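Local atomic coordinates of GH3 beta-N-acetylglucosaminidase (PDB entry 6K5J), a protein that probably hydrolyses terminal beta-linked N-acetylglucosamine residues from chitin-type oligosaccharides or related glycans, as a family 3 glycoside hydrolase. Residues Met88-Arg91 with Leu92-Gly95; His203-Glu206 with Arg207-Leu211; Thr349-Ser352 with Gly353-Leu356. All blocks are in the same frame, centred on the assembly; numbering follows the deposited sequence.

Interaction 1: residues Met88-Arg91 with Leu92-Gly95; sequences MVTR and LENG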
# COMPACT_ATOMS: atom_id res chain seq x y z
N MET A 88 3.60 1.84 -5.55
CA MET A 88 4.78 1.27 -4.89
C MET A 88 4.44 0.16 -3.89
O MET A 88 5.36 -0.40 -3.29
CB MET A 88 5.61 2.37 -4.21
CG MET A 88 6.21 3.39 -5.19
SD MET A 88 7.20 2.63 -6.51
CE MET A 88 8.63 2.10 -5.59
N VAL A 89 3.17 -0.19 -3.70
CA VAL A 89 2.81 -1.30 -2.82
C VAL A 89 1.88 -2.21 -3.64
O VAL A 89 0.67 -2.00 -3.69
CB VAL A 89 2.16 -0.85 -1.51
CG1 VAL A 89 1.68 -2.06 -0.71
CG2 VAL A 89 3.14 -0.08 -0.66
N THR A 90 2.46 -3.20 -4.30
CA THR A 90 1.71 -4.27 -4.93
C THR A 90 2.38 -5.59 -4.58
O THR A 90 3.57 -5.63 -4.26
CB THR A 90 1.64 -4.11 -6.46
OG1 THR A 90 2.96 -4.10 -7.00
CG2 THR A 90 0.91 -2.81 -6.87
N ARG A 91 1.60 -6.67 -4.61
CA ARG A 91 2.14 -8.00 -4.37
C ARG A 91 2.22 -8.85 -5.63
O ARG A 91 2.92 -9.87 -5.63
CB ARG A 91 1.28 -8.76 -3.35
CG ARG A 91 1.06 -8.01 -2.08
CD ARG A 91 2.35 -7.79 -1.35
NE ARG A 91 2.07 -7.32 -0.00
CZ ARG A 91 2.85 -6.50 0.68
NH1 ARG A 91 4.00 -6.05 0.17
NH2 ARG A 91 2.47 -6.13 1.88
N LEU A 92 1.52 -8.45 -6.69
CA LEU A 92 1.53 -9.14 -7.97
C LEU A 92 1.59 -8.09 -9.07
O LEU A 92 0.75 -7.20 -9.12
CB LEU A 92 0.29 -10.02 -8.14
CG LEU A 92 0.18 -10.70 -9.51
CD1 LEU A 92 1.33 -11.68 -9.73
CD2 LEU A 92 -1.17 -11.39 -9.64
N GLU A 93 2.60 -8.20 -9.94
CA GLU A 93 2.65 -7.43 -11.17
C GLU A 93 2.68 -8.30 -12.43
O GLU A 93 2.35 -7.80 -13.50
CB GLU A 93 3.88 -6.50 -11.18
CG GLU A 93 4.02 -5.65 -9.92
CD GLU A 93 4.58 -6.43 -8.74
OE1 GLU A 93 4.09 -6.24 -7.61
OE2 GLU A 93 5.49 -7.25 -8.94
N ASN A 94 3.02 -9.58 -12.31
CA ASN A 94 3.10 -10.44 -13.49
C ASN A 94 1.70 -10.75 -13.99
O ASN A 94 0.91 -11.35 -13.26
CB ASN A 94 3.84 -11.73 -13.14
CG ASN A 94 4.04 -12.62 -14.36
OD1 ASN A 94 4.37 -12.14 -15.44
ND2 ASN A 94 3.83 -13.91 -14.19
N GLY A 95 1.39 -10.35 -15.22
CA GLY A 95 0.10 -10.68 -15.80
C GLY A 95 -1.06 -9.80 -15.39
O GLY A 95 -2.21 -10.12 -15.72
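T90 and E93 meet through their polar ends. The hydroxyl OG1 of T90 donates a hydrogen bond to OE1 of E93. The bond is very short, 2.5 Å between T90 OG1 and E93 OE1. T90 holds OG1 between its backbone N and carbonyl carbon (chi1 59°), which turns the hydroxyl to E93. In E93 the bend at chi2 (78°) folds the carboxylate back, with OE1 facing T90. The two side chains cross at a slant. R50 adds a salt bridge to the same OE1, so this oxygen has two partners.

The van der Waals part is small. E93 CG lies 3.5 Å from T90 OG1, and T90 CB lies 3.4 Å from E93 OE1.

The backbone is held from outside. The Q84 amide takes the N-H of R91 through OE1 and gives NE2 to the carbonyl of L92. R91 points the other way, to a salt bridge with D83 and a bond to the carbonyl of E402. Its nearest atom is about 4 Å from an N-acetylglucosamine sugar. This is the loop after strand 79-81 in the TIM-barrel domain of family 3, just beyond the Asp-Gln pair D83 and Q84.

Interaction 2: residues His203-Glu206 with Arg207-Leu211; sequences HARE and RLDRL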
# COMPACT_ATOMS: atom_id res chain seq x y z
N HIS A 203 -1.51 14.93 18.95
CA HIS A 203 -2.27 16.15 18.74
C HIS A 203 -3.62 16.11 19.44
O HIS A 203 -4.18 15.05 19.73
CB HIS A 203 -2.45 16.40 17.25
CG HIS A 203 -1.17 16.36 16.50
ND1 HIS A 203 -0.17 17.29 16.69
CD2 HIS A 203 -0.69 15.48 15.58
CE1 HIS A 203 0.86 16.99 15.91
NE2 HIS A 203 0.57 15.90 15.23
N ALA A 204 -4.16 17.31 19.67
CA ALA A 204 -5.45 17.48 20.32
C ALA A 204 -6.57 17.01 19.41
O ALA A 204 -6.44 16.91 18.18
CB ALA A 204 -5.67 18.95 20.69
N ARG A 205 -7.72 16.75 20.04
CA ARG A 205 -8.87 16.23 19.32
C ARG A 205 -9.30 17.15 18.18
O ARG A 205 -9.71 16.67 17.12
CB ARG A 205 -10.00 16.02 20.33
CG ARG A 205 -11.19 15.31 19.82
CD ARG A 205 -10.85 13.94 19.25
NE ARG A 205 -12.01 13.53 18.47
CZ ARG A 205 -13.01 12.80 18.94
NH1 ARG A 205 -12.97 12.34 20.19
NH2 ARG A 205 -14.04 12.53 18.16
N GLU A 206 -9.20 18.48 18.36
CA GLU A 206 -9.59 19.38 17.27
C GLU A 206 -8.79 19.09 16.01
O GLU A 206 -9.30 19.20 14.89
CB GLU A 206 -9.43 20.85 17.68
CG GLU A 206 -7.99 21.34 17.94
CD GLU A 206 -7.20 21.71 16.67
OE1 GLU A 206 -5.95 21.62 16.71
OE2 GLU A 206 -7.81 22.09 15.64
N ARG A 207 -7.51 18.74 16.17
CA ARG A 207 -6.70 18.48 14.99
C ARG A 207 -7.08 17.15 14.36
O ARG A 207 -7.21 17.05 13.14
CB ARG A 207 -5.22 18.55 15.38
CG ARG A 207 -4.34 17.58 14.66
CD ARG A 207 -4.12 17.90 13.19
NE ARG A 207 -3.31 16.80 12.68
CZ ARG A 207 -1.99 16.80 12.67
NH1 ARG A 207 -1.32 17.88 13.08
NH2 ARG A 207 -1.34 15.74 12.21
N LEU A 208 -7.32 16.12 15.19
CA LEU A 208 -7.75 14.83 14.66
C LEU A 208 -9.08 14.96 13.93
O LEU A 208 -9.29 14.32 12.89
CB LEU A 208 -7.85 13.79 15.78
CG LEU A 208 -6.57 13.50 16.58
CD1 LEU A 208 -6.81 12.46 17.67
CD2 LEU A 208 -5.43 13.06 15.64
N ASP A 209 -10.00 15.77 14.46
CA ASP A 209 -11.32 15.92 13.83
C ASP A 209 -11.21 16.58 12.46
O ASP A 209 -11.96 16.24 11.54
CB ASP A 209 -12.25 16.76 14.72
CG ASP A 209 -12.73 16.01 15.93
OD1 ASP A 209 -12.64 14.76 15.95
OD2 ASP A 209 -13.20 16.67 16.88
N ARG A 210 -10.31 17.55 12.31
CA ARG A 210 -10.25 18.28 11.05
C ARG A 210 -9.30 17.65 10.04
O ARG A 210 -9.41 17.95 8.85
CB ARG A 210 -9.84 19.73 11.29
CG ARG A 210 -8.38 19.92 11.59
CD ARG A 210 -8.04 21.41 11.67
NE ARG A 210 -7.01 21.64 12.67
CZ ARG A 210 -5.71 21.55 12.44
NH1 ARG A 210 -5.26 21.26 11.22
NH2 ARG A 210 -4.85 21.75 13.43
N LEU A 211 -8.39 16.80 10.49
CA LEU A 211 -7.42 16.22 9.56
C LEU A 211 -7.57 14.70 9.52
O LEU A 211 -8.30 14.19 8.66
CB LEU A 211 -6.00 16.64 9.96
CG LEU A 211 -4.98 16.35 8.85
CD1 LEU A 211 -5.28 17.20 7.62
CD2 LEU A 211 -3.54 16.57 9.32
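The imidazole of H203 and the guanidinium of R207 lie flat on each other, centres 3.8 Å apart and planes 27° apart. R207 NH1 sits over the middle of the ring, and R207 CG packs 3.4 Å from H203 CB. D189 serves both groups: OD2 accepts from H203 NE2, and OD1 forms a salt bridge with R207 NH2. The main polar partner of R207 is E212, whose OE2 forms a salt bridge with NH2.

A204 is the N-cap of the short helix 205-210, which follows barrel strand 178-184. Its carbonyl O takes two backbone donors: L208 N in the carbonyl plane, R207 N from above it. R205 O and E206 O accept from D209 N and R210 N, one turn on.

R205 NE gives a bond of 2.9 Å to D209 OD1, in the guanidinium plane; the two flat groups stand 77° apart. R205 NH2 adds a weak bond there and a salt bridge to E258. E206 CG sits between its backbone N and carbonyl carbon, and a bend at chi2 brings the carboxylate alongside R210. R210 NE meets E206 OE2 at 3.1 Å, nearly straight (171°). R210 NH2 reaches E206 OE1 weakly, while NH1 goes to the carbonyl of V535.

Interaction 3: residues Thr349-Ser352 with Gly353-Leu356; sequences TLSS and GDTL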
# COMPACT_ATOMS: atom_id res chain seq x y z
N THR A 349 -11.08 -19.21 -16.86
CA THR A 349 -10.73 -18.54 -18.10
C THR A 349 -9.24 -18.27 -18.21
O THR A 349 -8.82 -17.65 -19.19
CB THR A 349 -11.49 -17.21 -18.24
OG1 THR A 349 -11.26 -16.41 -17.08
CG2 THR A 349 -12.98 -17.47 -18.41
N LEU A 350 -8.45 -18.70 -17.23
CA LEU A 350 -7.02 -18.41 -17.18
C LEU A 350 -6.23 -19.71 -17.21
O LEU A 350 -6.44 -20.58 -16.37
CB LEU A 350 -6.67 -17.61 -15.93
CG LEU A 350 -7.39 -16.27 -15.82
CD1 LEU A 350 -7.11 -15.59 -14.48
CD2 LEU A 350 -6.94 -15.37 -16.96
N SER A 351 -5.32 -19.82 -18.18
CA SER A 351 -4.36 -20.90 -18.26
C SER A 351 -2.96 -20.31 -18.12
O SER A 351 -2.75 -19.12 -18.37
CB SER A 351 -4.46 -21.67 -19.59
OG SER A 351 -5.77 -22.13 -19.80
N SER A 352 -2.02 -21.16 -17.72
CA SER A 352 -0.64 -20.72 -17.55
C SER A 352 -0.17 -19.97 -18.78
O SER A 352 -0.40 -20.40 -19.92
CB SER A 352 0.27 -21.91 -17.26
OG SER A 352 1.59 -21.46 -16.98
N GLY A 353 0.47 -18.82 -18.56
CA GLY A 353 0.86 -17.92 -19.62
C GLY A 353 -0.14 -16.82 -19.92
O GLY A 353 0.22 -15.87 -20.62
N ASP A 354 -1.37 -16.92 -19.43
CA ASP A 354 -2.37 -15.89 -19.71
C ASP A 354 -2.07 -14.61 -18.93
O ASP A 354 -1.50 -14.64 -17.83
CB ASP A 354 -3.77 -16.38 -19.34
CG ASP A 354 -4.37 -17.29 -20.40
OD1 ASP A 354 -3.75 -17.48 -21.47
OD2 ASP A 354 -5.46 -17.83 -20.14
N THR A 355 -2.49 -13.48 -19.49
CA THR A 355 -2.35 -12.18 -18.85
C THR A 355 -3.70 -11.48 -18.82
O THR A 355 -4.55 -11.69 -19.68
CB THR A 355 -1.34 -11.29 -19.56
OG1 THR A 355 -1.20 -10.06 -18.85
CG2 THR A 355 -1.79 -10.99 -20.99
N LEU A 356 -3.89 -10.64 -17.79
CA LEU A 356 -5.07 -9.78 -17.73
C LEU A 356 -4.82 -8.41 -18.34
O LEU A 356 -5.76 -7.61 -18.43
CB LEU A 356 -5.54 -9.62 -16.28
CG LEU A 356 -5.92 -10.91 -15.54
CD1 LEU A 356 -6.42 -10.57 -14.13
CD2 LEU A 356 -6.97 -11.68 -16.33
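D354 turns its side chain back to the backbone of S351. The carboxylate oxygen OD2 accepts the N-H of S351, with 2.8 Å between D354 OD2 and S351 N. The bond is almost straight, at 174°. The N-H arrives well above the carboxylate plane, 60° out of it. The torsion of D354 explains the reach: CG lies anti to its own carbonyl carbon, beside the backbone N (chi1 -79°). That backbone N in turn donates to S351 O, 2.8 Å away from D354 N. The two bonds run in opposite directions between the same two residues.

The D354 N to S351 O bond closes a type II beta turn from S351 to D354, and the carboxylate bond braces it. G353 takes the third place with positive phi, a backbone shape that suits glycine. S352 OG hydrogen-bonds OE2 of E55. The other oxygen of E55 accepts from G353 N.

The leucines L350 and L356 cross at about a right angle. They touch methyl to methyl, with L350 CD2 3.7 Å from L356 CD2. L350 CD2 also lies 4.1 Å from D354 CB. Both leucines rest against L128, and L350 also against P56, A57 and A60 of helix 56-72.

The contact lies at the surface, with the leucines as its apolar half. Its polar half, fixed by the acids D354 and E55, would set the shape of the turn.

The three contacts follow one another along the chain, and none nests in or crosses another. Each is local, between contiguous segments, so none closes a long loop. Interaction 1 comes first, in the loop between strand 79-81 and helix 102-108. Interaction 2 follows on the short helix 205-210, its nearest atoms about 21 Å from those of interaction 1. Interaction 3 turns the linker between helices 323-339 and 359-372, across the chain's centre from interaction 2. Interactions 1 and 3 do meet. The carbonyl O of G95 is 2.7 Å from L356 N, a probable hydrogen bond, and T355 OG1 adds a weak one. This ties the barrel loop to the distant linker before helix 359-372.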